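Local coordinates for F21M12.9 protein (Arabidopsis thaliana, PDB 3ADG), which binds double-stranded RNA and helps DICER-LIKE 1 to process primary and precursor microRNAs accurately in the nucleus, at residues 7-12 against 19-24; 47-52 against 57-62. All coordinates share one frame; numbering follows the deposited sequence.

Contact 1: residues 7-12 against 19-24; sequences SRLQEY and PTPVYE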
loop_
_atom_site.group_PDB
_atom_site.type_symbol
_atom_site.label_atom_id
_atom_site.label_comp_id
_atom_site.label_asym_id
_atom_site.label_seq_id
_atom_site.Cartn_x
_atom_site.Cartn_y
_atom_site.Cartn_z
ATOM N N SER A 7 1.785 -8.962 2.304
ATOM C CA SER A 7 1.289 -10.324 2.539
ATOM C C SER A 7 0.241 -10.398 3.694
ATOM O O SER A 7 -0.759 -11.128 3.581
ATOM C CB SER A 7 2.436 -11.333 2.700
ATOM O OG SER A 7 3.281 -10.975 3.768
ATOM N N ARG A 8 0.431 -9.612 4.767
ATOM C CA ARG A 8 -0.516 -9.649 5.910
ATOM C C ARG A 8 -1.876 -9.095 5.473
ATOM O O ARG A 8 -2.938 -9.565 5.907
ATOM C CB ARG A 8 0.009 -8.834 7.095
ATOM C CG ARG A 8 1.131 -9.506 7.830
ATOM C CD ARG A 8 1.474 -8.665 9.041
ATOM N NE ARG A 8 2.665 -9.162 9.709
ATOM C CZ ARG A 8 3.455 -8.374 10.430
ATOM N NH1 ARG A 8 3.117 -7.085 10.580
ATOM N NH2 ARG A 8 4.544 -8.867 11.005
ATOM N N LEU A 9 -1.845 -8.110 4.583
ATOM C CA LEU A 9 -3.087 -7.506 4.111
ATOM C C LEU A 9 -3.783 -8.484 3.164
ATOM O O LEU A 9 -5.003 -8.628 3.202
ATOM C CB LEU A 9 -2.823 -6.176 3.407
ATOM C CG LEU A 9 -4.055 -5.337 3.091
ATOM C CD1 LEU A 9 -4.708 -4.901 4.382
ATOM C CD2 LEU A 9 -3.621 -4.126 2.246
ATOM N N GLN A 10 -3.010 -9.158 2.311
ATOM C CA GLN A 10 -3.588 -10.179 1.427
ATOM C C GLN A 10 -4.280 -11.294 2.230
ATOM O O GLN A 10 -5.368 -11.760 1.887
ATOM C CB GLN A 10 -2.504 -10.758 0.502
ATOM C CG GLN A 10 -3.024 -11.896 -0.337
ATOM C CD GLN A 10 -4.269 -11.490 -1.080
ATOM O OE1 GLN A 10 -5.361 -11.973 -0.798
ATOM N NE2 GLN A 10 -4.118 -10.570 -2.017
ATOM N N GLU A 11 -3.662 -11.705 3.324
ATOM C CA GLU A 11 -4.240 -12.759 4.144
ATOM C C GLU A 11 -5.575 -12.276 4.744
ATOM O O GLU A 11 -6.558 -13.042 4.806
ATOM C CB GLU A 11 -3.275 -13.131 5.252
ATOM C CG GLU A 11 -2.092 -13.930 4.757
ATOM C CD GLU A 11 -1.129 -14.265 5.876
ATOM O OE1 GLU A 11 -1.556 -14.247 7.060
ATOM O OE2 GLU A 11 0.056 -14.542 5.558
ATOM N N TYR A 12 -5.571 -11.026 5.209
ATOM C CA TYR A 12 -6.780 -10.363 5.703
ATOM C C TYR A 12 -7.898 -10.367 4.649
ATOM O O TYR A 12 -9.051 -10.768 4.939
ATOM C CB TYR A 12 -6.474 -8.928 6.146
ATOM C CG TYR A 12 -7.723 -8.214 6.660
ATOM C CD1 TYR A 12 -8.002 -8.152 8.030
ATOM C CD2 TYR A 12 -8.629 -7.614 5.765
ATOM C CE1 TYR A 12 -9.165 -7.497 8.514
ATOM C CE2 TYR A 12 -9.786 -6.957 6.227
ATOM C CZ TYR A 12 -10.050 -6.915 7.618
ATOM O OH TYR A 12 -11.195 -6.276 8.088
ATOM N N PRO A 19 -11.769 -8.946 -2.401
ATOM C CA PRO A 19 -10.750 -9.058 -3.445
ATOM C C PRO A 19 -9.334 -8.704 -2.953
ATOM O O PRO A 19 -9.142 -7.879 -2.035
ATOM C CB PRO A 19 -11.213 -8.042 -4.507
ATOM C CG PRO A 19 -12.706 -7.948 -4.296
ATOM C CD PRO A 19 -12.830 -7.996 -2.780
ATOM N N THR A 20 -8.352 -9.357 -3.563
ATOM C CA THR A 20 -6.947 -9.015 -3.347
ATOM C C THR A 20 -6.782 -7.511 -3.388
ATOM O O THR A 20 -7.301 -6.874 -4.327
ATOM C CB THR A 20 -6.069 -9.708 -4.413
ATOM O OG1 THR A 20 -6.217 -11.133 -4.266
ATOM C CG2 THR A 20 -4.592 -9.320 -4.250
ATOM N N PRO A 21 -6.090 -6.933 -2.368
ATOM C CA PRO A 21 -5.840 -5.484 -2.390
ATOM C C PRO A 21 -5.151 -5.123 -3.683
ATOM O O PRO A 21 -4.271 -5.862 -4.142
ATOM C CB PRO A 21 -4.865 -5.253 -1.219
ATOM C CG PRO A 21 -5.065 -6.410 -0.289
ATOM C CD PRO A 21 -5.526 -7.580 -1.162
ATOM N N VAL A 22 -5.562 -4.010 -4.283
ATOM C CA VAL A 22 -4.870 -3.474 -5.437
ATOM C C VAL A 22 -4.119 -2.174 -5.058
ATOM O O VAL A 22 -4.571 -1.414 -4.227
ATOM C CB VAL A 22 -5.812 -3.217 -6.636
ATOM C CG1 VAL A 22 -6.793 -2.073 -6.386
ATOM C CG2 VAL A 22 -4.997 -2.881 -7.830
ATOM N N TYR A 23 -3.005 -1.937 -5.738
ATOM C CA TYR A 23 -2.134 -0.822 -5.466
ATOM C C TYR A 23 -2.084 0.143 -6.647
ATOM O O TYR A 23 -1.832 -0.264 -7.791
ATOM C CB TYR A 23 -0.726 -1.332 -5.119
ATOM C CG TYR A 23 -0.717 -2.134 -3.857
ATOM C CD1 TYR A 23 -1.079 -3.479 -3.873
ATOM C CD2 TYR A 23 -0.400 -1.528 -2.626
ATOM C CE1 TYR A 23 -1.097 -4.231 -2.683
ATOM C CE2 TYR A 23 -0.405 -2.267 -1.440
ATOM C CZ TYR A 23 -0.785 -3.610 -1.478
ATOM O OH TYR A 23 -0.830 -4.343 -0.318
ATOM N N GLU A 24 -2.329 1.418 -6.363
ATOM C CA GLU A 24 -2.000 2.482 -7.305
ATOM C C GLU A 24 -0.612 3.010 -6.907
ATOM O O GLU A 24 -0.333 3.192 -5.713
ATOM C CB GLU A 24 -3.031 3.606 -7.233
ATOM C CG GLU A 24 -4.409 3.291 -7.781
ATOM C CD GLU A 24 -5.418 4.353 -7.381
ATOM O OE1 GLU A 24 -6.603 4.164 -7.656
ATOM O OE2 GLU A 24 -5.003 5.373 -6.776
HETATM O O HOH W 1 -7.456 -12.680 -2.470
#
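Leu-9 of helix 5-15 packs against Pro-21 and Tyr-23, where the chain enters strand 22-28. Leu-9 CG lies 3.7 Å from Pro-21 CG. Leu-9 CD2 touches the same proline carbon and also reaches Tyr-23 OH, at 3.8 Å. Leu-9 holds CG anti to the backbone N (chi1 -170°), which places CG and CD2 alongside the proline ring. Leu-9 also touches Leu-71 of helix 56-71, and Pro-21 touches Val-40 of strand 35-42.

One residue on, Gln-10 bends at chi2 (53°), which brings its amide to Thr-20. Gln-10 NE2 comes within 3.1 Å of Thr-20 OG1. A water joins the two side chains: it donates to Gln-10 OE1 at 2.8 Å and bonds to Thr-20 OG1 at 2.7 Å. With the amide cut back to an alanine here, the helix is likely to lose its hold on this water, and Thr-20 OG1 its water link to the helix.

The arrangement is that of the alpha-beta-beta-beta-alpha double-stranded RNA-binding fold, whose first helix packs beside the start of the first strand. This chain is the first of the protein's two such domains.

Contact 2: residues 47-52 against 57-62; sequences YNSLPG and KAAEQS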
loop_
_atom_site.group_PDB
_atom_site.type_symbol
_atom_site.label_atom_id
_atom_site.label_comp_id
_atom_site.label_asym_id
_atom_site.label_seq_id
_atom_site.Cartn_x
_atom_site.Cartn_y
_atom_site.Cartn_z
ATOM N N TYR A 47 -6.405 3.574 1.161
ATOM C CA TYR A 47 -5.467 3.890 2.260
ATOM C C TYR A 47 -4.192 4.355 1.631
ATOM O O TYR A 47 -3.683 3.681 0.742
ATOM C CB TYR A 47 -5.173 2.652 3.095
ATOM C CG TYR A 47 -6.391 1.915 3.615
ATOM C CD1 TYR A 47 -6.976 0.898 2.872
ATOM C CD2 TYR A 47 -6.952 2.240 4.861
ATOM C CE1 TYR A 47 -8.087 0.217 3.357
ATOM C CE2 TYR A 47 -8.046 1.542 5.366
ATOM C CZ TYR A 47 -8.613 0.542 4.596
ATOM O OH TYR A 47 -9.684 -0.155 5.068
ATOM N N ASN A 48 -3.648 5.465 2.124
ATOM C CA ASN A 48 -2.520 6.083 1.482
ATOM C C ASN A 48 -1.222 5.851 2.245
ATOM O O ASN A 48 -1.180 5.962 3.460
ATOM C CB ASN A 48 -2.796 7.566 1.288
ATOM C CG ASN A 48 -3.840 7.799 0.208
ATOM O OD1 ASN A 48 -5.042 7.951 0.482
ATOM N ND2 ASN A 48 -3.399 7.759 -1.021
ATOM N N SER A 49 -0.182 5.483 1.513
ATOM C CA SER A 49 1.177 5.454 2.076
ATOM C C SER A 49 1.695 6.848 2.441
ATOM O O SER A 49 1.177 7.915 2.004
ATOM C CB SER A 49 2.142 4.844 1.056
ATOM O OG SER A 49 2.447 5.814 0.054
ATOM N N LEU A 50 2.785 6.831 3.214
ATOM C CA LEU A 50 3.650 7.991 3.351
ATOM C C LEU A 50 4.237 8.413 1.982
ATOM O O LEU A 50 4.333 7.582 1.069
ATOM C CB LEU A 50 4.775 7.670 4.325
ATOM C CG LEU A 50 4.362 7.658 5.805
ATOM C CD1 LEU A 50 5.596 7.453 6.664
ATOM C CD2 LEU A 50 3.603 8.935 6.197
ATOM N N PRO A 51 4.626 9.700 1.829
ATOM C CA PRO A 51 5.235 10.081 0.548
ATOM C C PRO A 51 6.728 9.787 0.550
ATOM O O PRO A 51 7.333 9.426 1.610
ATOM C CB PRO A 51 5.042 11.612 0.536
ATOM C CG PRO A 51 5.236 11.994 1.981
ATOM C CD PRO A 51 4.563 10.840 2.767
ATOM N N GLY A 52 7.356 9.960 -0.608
ATOM C CA GLY A 52 8.811 10.099 -0.644
ATOM C C GLY A 52 9.621 8.815 -0.631
ATOM O O GLY A 52 10.800 8.829 -0.294
ATOM N N LYS A 57 7.795 -0.710 -4.389
ATOM C CA LYS A 57 7.580 -1.710 -3.345
ATOM C C LYS A 57 7.565 -1.092 -1.943
ATOM O O LYS A 57 6.718 -1.430 -1.128
ATOM C CB LYS A 57 8.627 -2.819 -3.446
ATOM C CG LYS A 57 8.314 -3.786 -4.594
ATOM C CD LYS A 57 9.178 -4.980 -4.531
ATOM C CE LYS A 57 8.952 -5.848 -5.774
ATOM N NZ LYS A 57 9.729 -7.085 -5.663
ATOM N N ALA A 58 8.492 -0.185 -1.669
ATOM C CA ALA A 58 8.506 0.478 -0.358
ATOM C C ALA A 58 7.197 1.284 -0.092
ATOM O O ALA A 58 6.656 1.260 1.026
ATOM C CB ALA A 58 9.755 1.375 -0.225
ATOM N N ALA A 59 6.723 1.980 -1.132
ATOM C CA ALA A 59 5.463 2.737 -1.061
ATOM C C ALA A 59 4.290 1.800 -0.802
ATOM O O ALA A 59 3.452 2.088 0.059
ATOM C CB ALA A 59 5.250 3.551 -2.355
ATOM N N GLU A 60 4.223 0.698 -1.558
ATOM C CA GLU A 60 3.126 -0.256 -1.436
ATOM C C GLU A 60 3.119 -0.846 -0.025
ATOM O O GLU A 60 2.058 -0.933 0.610
ATOM C CB GLU A 60 3.260 -1.349 -2.494
ATOM C CG GLU A 60 3.032 -0.792 -3.903
ATOM C CD GLU A 60 3.236 -1.855 -4.989
ATOM O OE1 GLU A 60 3.885 -2.874 -4.704
ATOM O OE2 GLU A 60 2.727 -1.672 -6.113
ATOM N N GLN A 61 4.303 -1.214 0.474
ATOM C CA GLN A 61 4.404 -1.724 1.831
ATOM C C GLN A 61 3.879 -0.705 2.850
ATOM O O GLN A 61 3.239 -1.087 3.826
ATOM C CB GLN A 61 5.813 -2.141 2.169
ATOM C CG GLN A 61 6.239 -3.362 1.398
ATOM C CD GLN A 61 5.627 -4.676 1.905
ATOM O OE1 GLN A 61 4.885 -4.705 2.918
ATOM N NE2 GLN A 61 5.941 -5.781 1.189
ATOM N N SER A 62 4.185 0.575 2.638
ATOM C CA SER A 62 3.742 1.649 3.552
ATOM C C SER A 62 2.188 1.775 3.524
ATOM O O SER A 62 1.556 1.894 4.583
ATOM C CB SER A 62 4.432 2.961 3.179
ATOM O OG SER A 62 3.895 4.074 3.913
#
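Ser-49 and Leu-50 meet Ala-59 and Ser-62 where strand 45-48 ends and the chain turns back toward helix 56-71. This is the strand-to-helix connection of the alpha-beta-beta-beta-alpha double-stranded RNA-binding fold.

One hydrogen bond crosses between the segments. Leu-50 N donates to Ser-62 OG over 3.1 Å, with an N-H...O angle of 154°. Ser-62 carries OG anti to its backbone N (chi1 172°), which turns the hydroxyl out from the helix to meet the loop amide. A buried hydroxyl thus accepts from the main chain of the other segment.

The remaining contacts across the pair are van der Waals. Ser-49 CB sits 3.2 Å from Ala-59 O and 3.4 Å from Ser-62 OG. Ser-49 CB and Ser-62 CB are 3.6 Å apart, so small side chains let the loop lie close to the helix. Leu-50 CB lies 3.7 Å from Ser-62 OG, beside the bonded amide. Phe-53 also touches Ala-59 and Ser-62.

Further hydrogen bonds fix the loop itself. Ser-49 and Ser-38 pair through their backbones, which ties the loop to strand 35-42. Ser-49 OG accepts from Ser-38 N. The same hydroxyl donates to Leu-50 O at 2.8 Å, coming from above the carbonyl plane, 36° out of it.

Overall arrangement
Both contacts bring a helix against the three-stranded antiparallel sheet or its connecting loops, but with different elements. Contact 1 sets helix 5-15 beside the start of strand 22-28, whereas contact 2 holds helix 56-71 to the loop that follows strand 45-48, at the opposite edge of the sheet. Contact 1 is partly buried: leucine and proline meet inside, and a water bridges the polar side chains farther out. Contact 2 is mostly buried and has a direct hydrogen bond from main chain to serine among small residues. The centres of contacts 1 and 2 lie about 13 Å apart. They touch where Tyr-23 CE2 packs 3.5 Å from Glu-60 O, bringing strand 22-28 against helix 56-71.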